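PDB 1WU2: molybdopterin biosynthesis moeA protein from Pyrococcus horikoshii, which probably catalyses the insertion of molybdenum into molybdopterin in the last stage of molybdenum cofactor biosynthesis. Local coordinates for residues Arg64-Asp67 against Thr68-Ala71; Lys6-Pro9 against Tyr10-Leu14; Lys29-Leu32 against Arg33-Val36; Glu383-Arg386 against Arg387-Val391; Ile101-Leu104 against Thr105-Ile109. All coordinates share one frame; numbering follows the deposited sequence.

Contact 1. Residues Arg64-Asp67 against Thr68-Ala71; sequences RAED and TFQA
The phenyl ring of Phe69 lies flat over the backbone of Glu66. Glu66 CA sits 3.9 Å from the ring centroid and only 9° off its normal, a CH-pi contact over the middle of one face, and Glu66 O lies over a face as well. A first torsion of -75°, with CG beside the backbone N of Phe69, folds the ring back along the turn it follows. The CE1 atom of the ring also touches Ala65: Phe69 CE1 is 4.3 Å from Ala65 CB. A methyl suits Ala65 because a broad aromatic group must pack close to it.

Thr68 approaches from another direction. Its OG1 stands between its own N and carbonyl carbon, and both polar groups converge on one acceptor. Thr68 OG1 donates to Ala65 O at 3.0 Å, and Thr68 N reaches Ala65 O at 3.2 Å with a nearly straight N-H...O angle of 164°. The two donors arrive from the same face of the carbonyl plane. The hydroxyl of this buried threonine also accepts from Val135 N, so it ties the turn to a loop much later in the sequence. The carboxylates of Glu66 and Asp67 serve other partners, Asn114 and Gly98 N.

Asp67 N bonds Arg64 O at 3.2 Å, one step before the Thr68 to Ala65 bond. Successive i to i+3 bonds of this kind characterise a short 3-10 turn, here in the loop between strands 60-63 and 77-84, running on into a type I beta turn over Thr68-Ala71.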
loop_
_atom_site.group_PDB
_atom_site.type_symbol
_atom_site.label_atom_id
_atom_site.label_comp_id
_atom_site.label_asym_id
_atom_site.label_seq_id
_atom_site.Cartn_x
_atom_site.Cartn_y
_atom_site.Cartn_z
ATOM N N ARG A 64 38.799 21.910 -22.469
ATOM C CA ARG A 64 39.530 20.750 -21.986
ATOM C C ARG A 64 39.789 20.981 -20.507
ATOM O O ARG A 64 40.333 22.018 -20.129
ATOM C CB ARG A 64 40.864 20.593 -22.717
ATOM C CG ARG A 64 40.788 20.730 -24.230
ATOM C CD ARG A 64 40.380 19.455 -24.924
ATOM N NE ARG A 64 41.467 18.474 -24.923
ATOM C CZ ARG A 64 42.191 18.124 -25.988
ATOM N NH1 ARG A 64 41.965 18.659 -27.185
ATOM N NH2 ARG A 64 43.155 17.220 -25.854
ATOM N N ALA A 65 39.379 20.032 -19.671
ATOM C CA ALA A 65 39.668 20.084 -18.241
ATOM C C ALA A 65 41.176 20.143 -18.007
ATOM O O ALA A 65 41.645 20.850 -17.120
ATOM C CB ALA A 65 39.068 18.869 -17.538
ATOM N N GLU A 66 41.922 19.412 -18.835
ATOM C CA GLU A 66 43.379 19.311 -18.726
ATOM C C GLU A 66 44.080 20.669 -18.846
ATOM O O GLU A 66 45.122 20.887 -18.232
ATOM C CB GLU A 66 43.924 18.361 -19.806
ATOM C CG GLU A 66 43.616 16.881 -19.577
ATOM C CD GLU A 66 42.173 16.508 -19.889
ATOM O OE1 GLU A 66 41.663 16.890 -20.971
ATOM O OE2 GLU A 66 41.545 15.828 -19.050
ATOM N N ASP A 67 43.498 21.572 -19.634
ATOM C CA ASP A 67 44.090 22.884 -19.904
ATOM C C ASP A 67 44.084 23.858 -18.724
ATOM O O ASP A 67 44.721 24.908 -18.794
ATOM C CB ASP A 67 43.357 23.553 -21.076
ATOM C CG ASP A 67 43.666 22.899 -22.409
ATOM O OD1 ASP A 67 44.625 22.102 -22.490
ATOM O OD2 ASP A 67 42.989 23.123 -23.432
ATOM N N THR A 68 43.365 23.525 -17.654
ATOM C CA THR A 68 43.160 24.448 -16.539
ATOM C C THR A 68 43.668 23.902 -15.201
ATOM O O THR A 68 43.341 24.448 -14.150
ATOM C CB THR A 68 41.657 24.786 -16.421
ATOM O OG1 THR A 68 40.920 23.607 -16.081
ATOM C CG2 THR A 68 41.075 25.203 -17.769
ATOM N N PHE A 69 44.469 22.839 -15.235
ATOM C CA PHE A 69 44.961 22.215 -14.004
ATOM C C PHE A 69 45.921 23.125 -13.228
ATOM O O PHE A 69 46.018 23.023 -12.004
ATOM C CB PHE A 69 45.639 20.870 -14.313
ATOM C CG PHE A 69 44.674 19.744 -14.627
ATOM C CD1 PHE A 69 43.292 19.939 -14.632
ATOM C CD2 PHE A 69 45.162 18.476 -14.919
ATOM C CE1 PHE A 69 42.427 18.891 -14.920
ATOM C CE2 PHE A 69 44.299 17.427 -15.210
ATOM C CZ PHE A 69 42.930 17.635 -15.210
ATOM N N GLN A 70 46.613 24.011 -13.939
ATOM C CA GLN A 70 47.537 24.962 -13.321
ATOM C C GLN A 70 46.913 26.363 -13.275
ATOM O O GLN A 70 47.595 27.368 -13.486
ATOM C CB GLN A 70 48.872 24.972 -14.087
ATOM C CG GLN A 70 49.907 23.970 -13.574
ATOM C CD GLN A 70 49.349 22.567 -13.386
ATOM O OE1 GLN A 70 49.328 21.770 -14.324
ATOM N NE2 GLN A 70 48.902 22.264 -12.171
ATOM N N ALA A 71 45.614 26.418 -12.981
ATOM C CA ALA A 71 44.873 27.675 -12.945
ATOM C C ALA A 71 44.691 28.140 -11.507
ATOM O O ALA A 71 44.276 27.367 -10.645
ATOM C CB ALA A 71 43.521 27.514 -13.620
#

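Contact 2. Residues Lys6-Pro9 against Tyr10-Leu14; sequences KLVP and YREAL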
loop_
_atom_site.group_PDB
_atom_site.type_symbol
_atom_site.label_atom_id
_atom_site.label_comp_id
_atom_site.label_asym_id
_atom_site.label_seq_id
_atom_site.Cartn_x
_atom_site.Cartn_y
_atom_site.Cartn_z
ATOM N N LYS A 6 -1.304 -33.440 17.123
ATOM C CA LYS A 6 -0.193 -32.492 17.400
ATOM C C LYS A 6 -0.259 -31.300 16.447
ATOM O O LYS A 6 -0.247 -31.470 15.227
ATOM C CB LYS A 6 1.154 -33.204 17.256
ATOM C CG LYS A 6 2.329 -32.459 17.887
ATOM C CD LYS A 6 3.668 -32.900 17.282
ATOM C CE LYS A 6 4.104 -32.025 16.099
ATOM N NZ LYS A 6 5.467 -31.447 16.296
ATOM N N LEU A 7 -0.336 -30.095 17.012
ATOM C CA LEU A 7 -0.325 -28.870 16.217
ATOM C C LEU A 7 1.055 -28.709 15.595
ATOM O O LEU A 7 2.062 -28.769 16.296
ATOM C CB LEU A 7 -0.650 -27.650 17.088
ATOM C CG LEU A 7 -1.966 -27.688 17.874
ATOM C CD1 LEU A 7 -2.115 -26.446 18.729
ATOM C CD2 LEU A 7 -3.167 -27.845 16.949
ATOM N N VAL A 8 1.107 -28.513 14.280
ATOM C CA VAL A 8 2.392 -28.351 13.602
ATOM C C VAL A 8 2.820 -26.875 13.715
ATOM O O VAL A 8 2.001 -25.977 13.503
ATOM C CB VAL A 8 2.397 -28.884 12.112
ATOM C CG1 VAL A 8 1.056 -29.508 11.701
ATOM C CG2 VAL A 8 2.814 -27.817 11.115
ATOM N N PRO A 9 4.082 -26.620 14.072
ATOM C CA PRO A 9 4.575 -25.242 14.203
ATOM C C PRO A 9 4.329 -24.416 12.945
ATOM O O PRO A 9 4.252 -24.975 11.855
ATOM C CB PRO A 9 6.078 -25.422 14.447
ATOM C CG PRO A 9 6.214 -26.778 15.024
ATOM C CD PRO A 9 5.133 -27.606 14.392
ATOM N N TYR A 10 4.205 -23.102 13.105
ATOM C CA TYR A 10 3.910 -22.212 11.990
ATOM C C TYR A 10 4.954 -22.275 10.877
ATOM O O TYR A 10 4.592 -22.335 9.707
ATOM C CB TYR A 10 3.776 -20.763 12.470
ATOM C CG TYR A 10 3.728 -19.760 11.336
ATOM C CD1 TYR A 10 2.762 -19.855 10.340
ATOM C CD2 TYR A 10 4.655 -18.728 11.253
ATOM C CE1 TYR A 10 2.719 -18.947 9.294
ATOM C CE2 TYR A 10 4.616 -17.812 10.216
ATOM C CZ TYR A 10 3.647 -17.928 9.238
ATOM O OH TYR A 10 3.605 -17.019 8.209
ATOM N N ARG A 11 6.235 -22.253 11.239
ATOM C CA ARG A 11 7.309 -22.205 10.243
ATOM C C ARG A 11 7.400 -23.497 9.431
ATOM O O ARG A 11 7.730 -23.458 8.251
ATOM C CB ARG A 11 8.658 -21.882 10.893
ATOM C CG ARG A 11 8.768 -20.450 11.432
ATOM C CD ARG A 11 8.869 -19.366 10.354
ATOM N NE ARG A 11 8.657 -18.024 10.903
ATOM C CZ ARG A 11 8.440 -16.922 10.180
ATOM N NH1 ARG A 11 8.403 -16.967 8.850
ATOM N NH2 ARG A 11 8.261 -15.757 10.796
ATOM N N GLU A 12 7.102 -24.631 10.062
ATOM C CA GLU A 12 7.025 -25.906 9.348
ATOM C C GLU A 12 5.807 -25.942 8.425
ATOM O O GLU A 12 5.886 -26.470 7.318
ATOM C CB GLU A 12 6.961 -27.091 10.322
ATOM C CG GLU A 12 6.973 -28.453 9.626
ATOM C CD GLU A 12 6.965 -29.637 10.581
ATOM O OE1 GLU A 12 6.829 -29.441 11.809
ATOM O OE2 GLU A 12 7.092 -30.781 10.089
ATOM N N ALA A 13 4.690 -25.390 8.892
ATOM C CA ALA A 13 3.445 -25.372 8.126
ATOM C C ALA A 13 3.552 -24.455 6.915
ATOM O O ALA A 13 2.990 -24.744 5.865
ATOM C CB ALA A 13 2.282 -24.924 9.003
ATOM N N LEU A 14 4.272 -23.349 7.076
ATOM C CA LEU A 14 4.420 -22.365 6.014
ATOM C C LEU A 14 5.331 -22.917 4.928
ATOM O O LEU A 14 5.123 -22.646 3.753
ATOM C CB LEU A 14 4.984 -21.049 6.565
ATOM C CG LEU A 14 5.143 -19.907 5.556
ATOM C CD1 LEU A 14 3.781 -19.443 5.048
ATOM C CD2 LEU A 14 5.928 -18.747 6.162
#
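Val8 and Ala13 meet across the start of helix 10-20, methyl against methyl: Val8 CG2 lies 3.6 Å from Ala13 CB. This is the main apolar contact, and one branch of the valine provides it. Ala13 suits the place because its single methyl lets the chain before the helix fold close to the first turn, and Phe276 touches both residues from strand 276-277.

The hydrogen bonding belongs to the backbone. Ala13 N donates to Pro9 O at 3.0 Å, in the carbonyl plane, with an N-H...O angle of 152°. This is the first alpha-helical bond, and it takes up the carbonyl of the N-cap residue. Pro9 is tolerated there because the helix needs its carbonyl and not an N-H, and its ring stiffens the entry. The N-H of Tyr10 points back out of the helix, and Glu380 OE2 accepts it.

Polar side chains add weaker effects. Glu12 extends with CG anti to its N (chi1 -176°) and runs alongside the Pro9 ring, pointing the same way, with Glu12 OE1 3.6 Å from Pro9 CD. Lys6 NZ stays 5.1 Å from Glu12 OE1; at most a weak attraction would be expected at that distance. A carboxylate in the first helical turn would also interact favourably with the helix dipole.

With Pro9 as N-cap, the residue before it packs on the fourth helical residue: Val8 and Ala13 form the hydrophobic staple of a helix N-terminus.

Contact 3. Residues Lys29-Leu32 against Arg33-Val36; sequences KVPL and REAV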
loop_
_atom_site.group_PDB
_atom_site.type_symbol
_atom_site.label_atom_id
_atom_site.label_comp_id
_atom_site.label_asym_id
_atom_site.label_seq_id
_atom_site.Cartn_x
_atom_site.Cartn_y
_atom_site.Cartn_z
ATOM N N LYS A 29 0.357 -8.955 -21.721
ATOM C CA LYS A 29 0.753 -7.568 -21.929
ATOM C C LYS A 29 -0.426 -6.661 -21.589
ATOM O O LYS A 29 -1.490 -6.761 -22.202
ATOM C CB LYS A 29 1.206 -7.347 -23.379
ATOM C CG LYS A 29 2.725 -7.408 -23.595
ATOM C CD LYS A 29 3.171 -8.691 -24.312
ATOM C CE LYS A 29 4.383 -8.456 -25.218
ATOM N NZ LYS A 29 3.984 -8.143 -26.626
ATOM N N VAL A 30 -0.236 -5.792 -20.600
ATOM C CA VAL A 30 -1.263 -4.829 -20.201
ATOM C C VAL A 30 -0.786 -3.412 -20.505
ATOM O O VAL A 30 0.408 -3.134 -20.416
ATOM C CB VAL A 30 -1.632 -4.957 -18.701
ATOM C CG1 VAL A 30 -2.136 -6.364 -18.395
ATOM C CG2 VAL A 30 -0.448 -4.595 -17.791
ATOM N N PRO A 31 -1.708 -2.515 -20.860
ATOM C CA PRO A 31 -1.340 -1.133 -21.186
ATOM C C PRO A 31 -0.869 -0.360 -19.957
ATOM O O PRO A 31 -1.239 -0.716 -18.841
ATOM C CB PRO A 31 -2.640 -0.540 -21.738
ATOM C CG PRO A 31 -3.714 -1.357 -21.136
ATOM C CD PRO A 31 -3.161 -2.738 -20.974
ATOM N N LEU A 32 -0.057 0.670 -20.180
ATOM C CA LEU A 32 0.487 1.507 -19.106
ATOM C C LEU A 32 -0.588 2.059 -18.168
ATOM O O LEU A 32 -0.378 2.135 -16.959
ATOM C CB LEU A 32 1.299 2.670 -19.698
ATOM C CG LEU A 32 2.810 2.473 -19.874
ATOM C CD1 LEU A 32 3.170 1.107 -20.438
ATOM C CD2 LEU A 32 3.387 3.578 -20.752
ATOM N N ARG A 33 -1.732 2.433 -18.732
ATOM C CA ARG A 33 -2.837 3.010 -17.964
ATOM C C ARG A 33 -3.409 2.052 -16.908
ATOM O O ARG A 33 -3.958 2.498 -15.903
ATOM C CB ARG A 33 -3.953 3.460 -18.917
ATOM C CG ARG A 33 -4.922 4.476 -18.326
ATOM C CD ARG A 33 -4.347 5.875 -18.177
ATOM N NE ARG A 33 -5.399 6.893 -18.146
ATOM C CZ ARG A 33 -6.179 7.161 -17.097
ATOM N NH1 ARG A 33 -6.051 6.491 -15.954
ATOM N NH2 ARG A 33 -7.101 8.114 -17.191
ATOM N N GLU A 34 -3.288 0.748 -17.146
ATOM C CA GLU A 34 -3.789 -0.278 -16.230
ATOM C C GLU A 34 -2.663 -1.108 -15.581
ATOM O O GLU A 34 -2.902 -2.215 -15.099
ATOM C CB GLU A 34 -4.750 -1.208 -16.986
ATOM C CG GLU A 34 -5.772 -0.478 -17.850
ATOM C CD GLU A 34 -6.819 -1.406 -18.447
ATOM O OE1 GLU A 34 -6.435 -2.338 -19.193
ATOM O OE2 GLU A 34 -8.027 -1.196 -18.177
ATOM N N ALA A 35 -1.450 -0.560 -15.548
ATOM C CA ALA A 35 -0.262 -1.308 -15.118
ATOM C C ALA A 35 0.054 -1.196 -13.623
ATOM O O ALA A 35 0.770 -2.036 -13.091
ATOM C CB ALA A 35 0.956 -0.876 -15.936
ATOM N N VAL A 36 -0.461 -0.167 -12.953
ATOM C CA VAL A 36 -0.152 0.058 -11.537
ATOM C C VAL A 36 -0.725 -1.067 -10.661
ATOM O O VAL A 36 -1.896 -1.419 -10.783
ATOM C CB VAL A 36 -0.692 1.422 -11.043
ATOM C CG1 VAL A 36 -0.509 1.570 -9.531
ATOM C CG2 VAL A 36 0.001 2.575 -11.773
#
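A tight local turn, in which Pro31 and Leu32 hand their carbonyls to Glu34 and Ala35, ends strand 27-31 and turns the chain away from its two-stranded antiparallel sheet with 176-180. Glu34 N donates to Pro31 O at 3.0 Å, and Ala35 N to Leu32 O at 3.2 Å. Both donors sit well above the carbonyl planes, the second by 71°, as the sharp curl of the backbone dictates.

Beside these bonds the side chains of Pro31 and Glu34 cross obliquely. A first torsion of -46° sets CG of Glu34 beside its backbone N, and the extended chain slants past the CG-CD corner of the proline ring, where Glu34 OE1 lies 3.5 Å from Pro31 CG. Proline suits a strand end followed by such a turn, its phi being fixed by the ring. Val30 CG2 comes 4.4 Å from Ala35 CB, a loose apolar contact; a small residue is apt at Ala35, which also touches Val166 and Val177. Leu32 turns instead to helix 163-171.

Arg33 reaches outward, its guanidinium forming a salt bridge with Glu221 of the second subunit, so the turn also takes part in the dimer interface. Two consecutive i to i+3 backbone bonds are the signature of a single 3-10 turn.

Contact 4. Residues Glu383-Arg386 against Arg387-Val391; sequences EGYR and RGEEV
Glu389 folds back across the turn it closes, and Arg386 and Tyr385 meet it atom by atom. Glu389 CB lies 3.3 Å from Arg386 O. CG, placed beside the backbone N of Glu389, stays near that oxygen, and from there the extended chain brings the carboxylate to the backbone N of Arg386. OE2 accepts Arg386 N at 3.1 Å along a nearly straight bond, N-H...O 168°. The donor comes to the anti side of OE2, 35° out of the carboxylate plane. The same oxygen lies 3.4 Å from Arg386 CD, while both carboxylate oxygens lie loosely near Tyr385 CD1, OE1 at 4.2 Å. The tyrosine ring stands steeply to the carboxylate, 76° between planes, and through its other ortho carbon, Tyr385 CD2 packs 3.8 Å from Val391 CG1.

The backbone forms a type II beta turn over Arg386-Glu389, closed by a weak bond from Glu389 N to Arg386 O at 3.3 Å. Gly388 fits the third position, where phi is positive.

Arg386 and Glu389 thus exchange one main-chain and one side-chain bond. Because Glu389 OE2 is used on a peptide N-H and Arg386 NE stays 4.7 Å from it, the guanidinium probably contributes only long-range attraction, which would still favour a charged carboxylate.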
loop_
_atom_site.group_PDB
_atom_site.type_symbol
_atom_site.label_atom_id
_atom_site.label_comp_id
_atom_site.label_asym_id
_atom_site.label_seq_id
_atom_site.Cartn_x
_atom_site.Cartn_y
_atom_site.Cartn_z
ATOM N N GLU A 383 7.536 -16.171 25.817
ATOM C CA GLU A 383 6.480 -16.004 26.818
ATOM C C GLU A 383 5.812 -14.631 26.731
ATOM O O GLU A 383 4.837 -14.378 27.433
ATOM C CB GLU A 383 7.038 -16.193 28.232
ATOM C CG GLU A 383 7.756 -17.516 28.462
ATOM C CD GLU A 383 9.232 -17.345 28.774
ATOM O OE1 GLU A 383 9.568 -16.547 29.679
ATOM O OE2 GLU A 383 10.057 -18.015 28.114
ATOM N N GLY A 384 6.353 -13.743 25.896
ATOM C CA GLY A 384 5.766 -12.432 25.673
ATOM C C GLY A 384 6.760 -11.288 25.746
ATOM O O GLY A 384 7.917 -11.477 26.130
ATOM N N TYR A 385 6.294 -10.097 25.373
ATOM C CA TYR A 385 7.106 -8.881 25.394
ATOM C C TYR A 385 6.576 -7.871 26.406
ATOM O O TYR A 385 5.376 -7.801 26.654
ATOM C CB TYR A 385 7.125 -8.231 24.010
ATOM C CG TYR A 385 7.540 -9.152 22.881
ATOM C CD1 TYR A 385 8.595 -10.052 23.035
ATOM C CD2 TYR A 385 6.880 -9.119 21.657
ATOM C CE1 TYR A 385 8.978 -10.896 21.997
ATOM C CE2 TYR A 385 7.257 -9.957 20.615
ATOM C CZ TYR A 385 8.306 -10.843 20.792
ATOM O OH TYR A 385 8.683 -11.677 19.766
ATOM N N ARG A 386 7.483 -7.086 26.979
ATOM C CA ARG A 386 7.128 -6.015 27.902
ATOM C C ARG A 386 6.980 -4.700 27.150
ATOM O O ARG A 386 7.497 -4.545 26.045
ATOM C CB ARG A 386 8.211 -5.842 28.967
ATOM C CG ARG A 386 8.595 -7.114 29.707
ATOM C CD ARG A 386 10.012 -7.619 29.446
ATOM N NE ARG A 386 10.813 -7.688 30.670
ATOM C CZ ARG A 386 11.353 -6.639 31.295
ATOM N NH1 ARG A 386 11.189 -5.403 30.831
ATOM N NH2 ARG A 386 12.066 -6.828 32.402
ATOM N N ARG A 387 6.275 -3.756 27.760
ATOM C CA ARG A 387 6.198 -2.397 27.244
ATOM C C ARG A 387 7.577 -1.754 27.371
ATOM O O ARG A 387 8.251 -1.923 28.386
ATOM C CB ARG A 387 5.140 -1.583 27.999
ATOM C CG ARG A 387 5.427 -1.367 29.485
ATOM C CD ARG A 387 4.179 -1.122 30.326
ATOM N NE ARG A 387 4.490 -0.518 31.622
ATOM C CZ ARG A 387 5.014 -1.158 32.668
ATOM N NH1 ARG A 387 5.308 -2.455 32.608
ATOM N NH2 ARG A 387 5.247 -0.491 33.794
ATOM N N GLY A 388 7.999 -1.042 26.329
ATOM C CA GLY A 388 9.340 -0.486 26.255
ATOM C C GLY A 388 10.235 -1.255 25.298
ATOM O O GLY A 388 11.125 -0.671 24.684
ATOM N N GLU A 389 10.013 -2.565 25.187
ATOM C CA GLU A 389 10.736 -3.404 24.233
ATOM C C GLU A 389 10.423 -2.977 22.803
ATOM O O GLU A 389 9.271 -2.722 22.467
ATOM C CB GLU A 389 10.349 -4.881 24.388
ATOM C CG GLU A 389 11.081 -5.635 25.488
ATOM C CD GLU A 389 11.059 -7.139 25.267
ATOM O OE1 GLU A 389 11.726 -7.612 24.318
ATOM O OE2 GLU A 389 10.375 -7.850 26.034
ATOM N N GLU A 390 11.453 -2.911 21.968
ATOM C CA GLU A 390 11.271 -2.672 20.546
ATOM C C GLU A 390 10.833 -3.958 19.850
ATOM O O GLU A 390 11.353 -5.036 20.131
ATOM C CB GLU A 390 12.559 -2.145 19.920
ATOM C CG GLU A 390 12.973 -0.786 20.455
ATOM C CD GLU A 390 14.117 -0.179 19.671
ATOM O OE1 GLU A 390 15.163 -0.856 19.524
ATOM O OE2 GLU A 390 13.969 0.975 19.203
ATOM N N VAL A 391 9.865 -3.829 18.949
ATOM C CA VAL A 391 9.314 -4.958 18.210
ATOM C C VAL A 391 9.207 -4.633 16.725
ATOM O O VAL A 391 9.154 -3.466 16.333
ATOM C CB VAL A 391 7.916 -5.357 18.741
ATOM C CG1 VAL A 391 8.013 -5.843 20.177
ATOM C CG2 VAL A 391 6.924 -4.193 18.632
#

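Contact 5. Residues Ile101-Leu104 against Thr105-Ile109; sequences IKVL and TGTRI
With a first torsion of -52°, Thr107 sets OG1 beside its own backbone N and sends CG2 to the opposite side of that N, so each branch meets a different neighbour. OG1 and N together face Leu104. Thr107 OG1 donates to Leu104 O at 2.9 Å, and Thr107 N reaches the same oxygen at 3.2 Å with an N-H...O angle of 156°. Both donors come from one face of the carbonyl, above its plane and not on a lone pair. Two bonds grip a single acceptor, and the one from OG1 would favour this rotation of the side chain.

CG2 turns to apolar company. It lies 4.0 Å from Val103 CG1, and the beta carbons of Val103 and Thr107 are also 4.0 Å apart, their side chains meeting at a slant. Threonine suits this buried spot because it joins a hydroxyl for the carbonyl to a methyl for the valine. Leu104 CB flanks the hydroxyl, 3.8 Å from Thr107 OG1.

The backbone from Leu104 to Thr107 is a type II beta turn that follows strand 99-103 in the mixed six-stranded sheet. Gly106 occupies its third position with phi 99°, where a beta carbon would press on the preceding carbonyl oxygen. Thr105, at the second position, points its side chain outward, and its OG1 is hydrogen-bonded to Asp59 OD2. Backbone bonds link Gly106 and Thr107 with Ala56 of the short strand 55-56, which also touches Val103, while Val103 pairs with Gly60 at the start of strand 60-63.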
loop_
_atom_site.group_PDB
_atom_site.type_symbol
_atom_site.label_atom_id
_atom_site.label_comp_id
_atom_site.label_asym_id
_atom_site.label_seq_id
_atom_site.Cartn_x
_atom_site.Cartn_y
_atom_site.Cartn_z
ATOM N N ILE A 101 34.336 26.413 -26.832
ATOM C CA ILE A 101 33.156 26.598 -27.680
ATOM C C ILE A 101 31.932 26.890 -26.822
ATOM O O ILE A 101 31.452 26.017 -26.110
ATOM C CB ILE A 101 32.907 25.336 -28.554
ATOM C CG1 ILE A 101 34.020 25.183 -29.593
ATOM C CG2 ILE A 101 31.536 25.409 -29.248
ATOM C CD1 ILE A 101 33.974 23.883 -30.367
ATOM N N LYS A 102 31.430 28.118 -26.895
ATOM C CA LYS A 102 30.205 28.492 -26.192
ATOM C C LYS A 102 29.045 27.568 -26.554
ATOM O O LYS A 102 28.728 27.394 -27.730
ATOM C CB LYS A 102 29.817 29.940 -26.507
ATOM C CG LYS A 102 28.809 30.536 -25.534
ATOM C CD LYS A 102 28.667 32.041 -25.737
ATOM C CE LYS A 102 28.102 32.728 -24.505
ATOM N NZ LYS A 102 26.657 32.443 -24.341
ATOM N N VAL A 103 28.434 26.968 -25.536
ATOM C CA VAL A 103 27.247 26.138 -25.708
ATOM C C VAL A 103 26.125 26.578 -24.770
ATOM O O VAL A 103 26.336 27.372 -23.859
ATOM C CB VAL A 103 27.559 24.643 -25.461
ATOM C CG1 VAL A 103 28.457 24.101 -26.558
ATOM C CG2 VAL A 103 28.193 24.417 -24.078
ATOM N N LEU A 104 24.926 26.065 -25.021
ATOM C CA LEU A 104 23.795 26.225 -24.111
ATOM C C LEU A 104 23.500 24.883 -23.451
ATOM O O LEU A 104 24.041 23.856 -23.858
ATOM C CB LEU A 104 22.564 26.717 -24.871
ATOM C CG LEU A 104 22.673 28.130 -25.455
ATOM C CD1 LEU A 104 21.631 28.345 -26.547
ATOM C CD2 LEU A 104 22.530 29.184 -24.365
ATOM N N THR A 105 22.647 24.900 -22.430
ATOM C CA THR A 105 22.214 23.680 -21.753
ATOM C C THR A 105 21.448 22.809 -22.740
ATOM O O THR A 105 20.589 23.304 -23.464
ATOM C CB THR A 105 21.304 24.015 -20.553
ATOM O OG1 THR A 105 21.986 24.881 -19.639
ATOM C CG2 THR A 105 21.000 22.767 -19.722
ATOM N N GLY A 106 21.768 21.517 -22.770
ATOM C CA GLY A 106 21.166 20.586 -23.709
ATOM C C GLY A 106 22.031 20.308 -24.930
ATOM O O GLY A 106 21.888 19.267 -25.568
ATOM N N THR A 107 22.929 21.235 -25.259
ATOM C CA THR A 107 23.766 21.111 -26.452
ATOM C C THR A 107 24.755 19.957 -26.308
ATOM O O THR A 107 25.349 19.769 -25.249
ATOM C CB THR A 107 24.542 22.417 -26.710
ATOM O OG1 THR A 107 23.642 23.530 -26.723
ATOM C CG2 THR A 107 25.158 22.429 -28.103
ATOM N N ARG A 108 24.930 19.197 -27.384
ATOM C CA ARG A 108 25.865 18.083 -27.397
ATOM C C ARG A 108 27.283 18.606 -27.222
ATOM O O ARG A 108 27.671 19.572 -27.871
ATOM C CB ARG A 108 25.757 17.309 -28.711
ATOM C CG ARG A 108 26.542 16.007 -28.726
ATOM C CD ARG A 108 27.026 15.616 -30.101
ATOM N NE ARG A 108 25.951 15.034 -30.897
ATOM C CZ ARG A 108 25.902 15.017 -32.226
ATOM N NH1 ARG A 108 26.878 15.546 -32.957
ATOM N NH2 ARG A 108 24.861 14.451 -32.826
ATOM N N ILE A 109 28.044 17.971 -26.338
ATOM C CA ILE A 109 29.421 18.376 -26.091
ATOM C C ILE A 109 30.202 18.197 -27.391
ATOM O O ILE A 109 30.214 17.104 -27.957
ATOM C CB ILE A 109 30.061 17.542 -24.950
ATOM C CG1 ILE A 109 29.277 17.696 -23.636
ATOM C CG2 ILE A 109 31.514 17.943 -24.741
ATOM C CD1 ILE A 109 29.014 19.125 -23.210
#

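Overall arrangement
Along the chain the order is contact 2, contact 3, contact 1, contact 5, contact 4. Contacts 1 and 5, with centres about 19 Å apart, belong to one mixed six-stranded sheet: contact 1 follows strand 60-63 and contact 5 follows its neighbour, strand 99-103. Contacts 2 and 4 lie about 69 and 62 Å from contact 1, centre to centre, yet only about 24 Å from each other, so helix 10-20 near the N-terminus sits close to the C-terminal region carrying strands 384-385 and 390-395. Contact 3, on the sheet of 27-31 and 176-180, lies in between and touches the second subunit. The chain is thus elongated, its N-terminal family region reaching both ends.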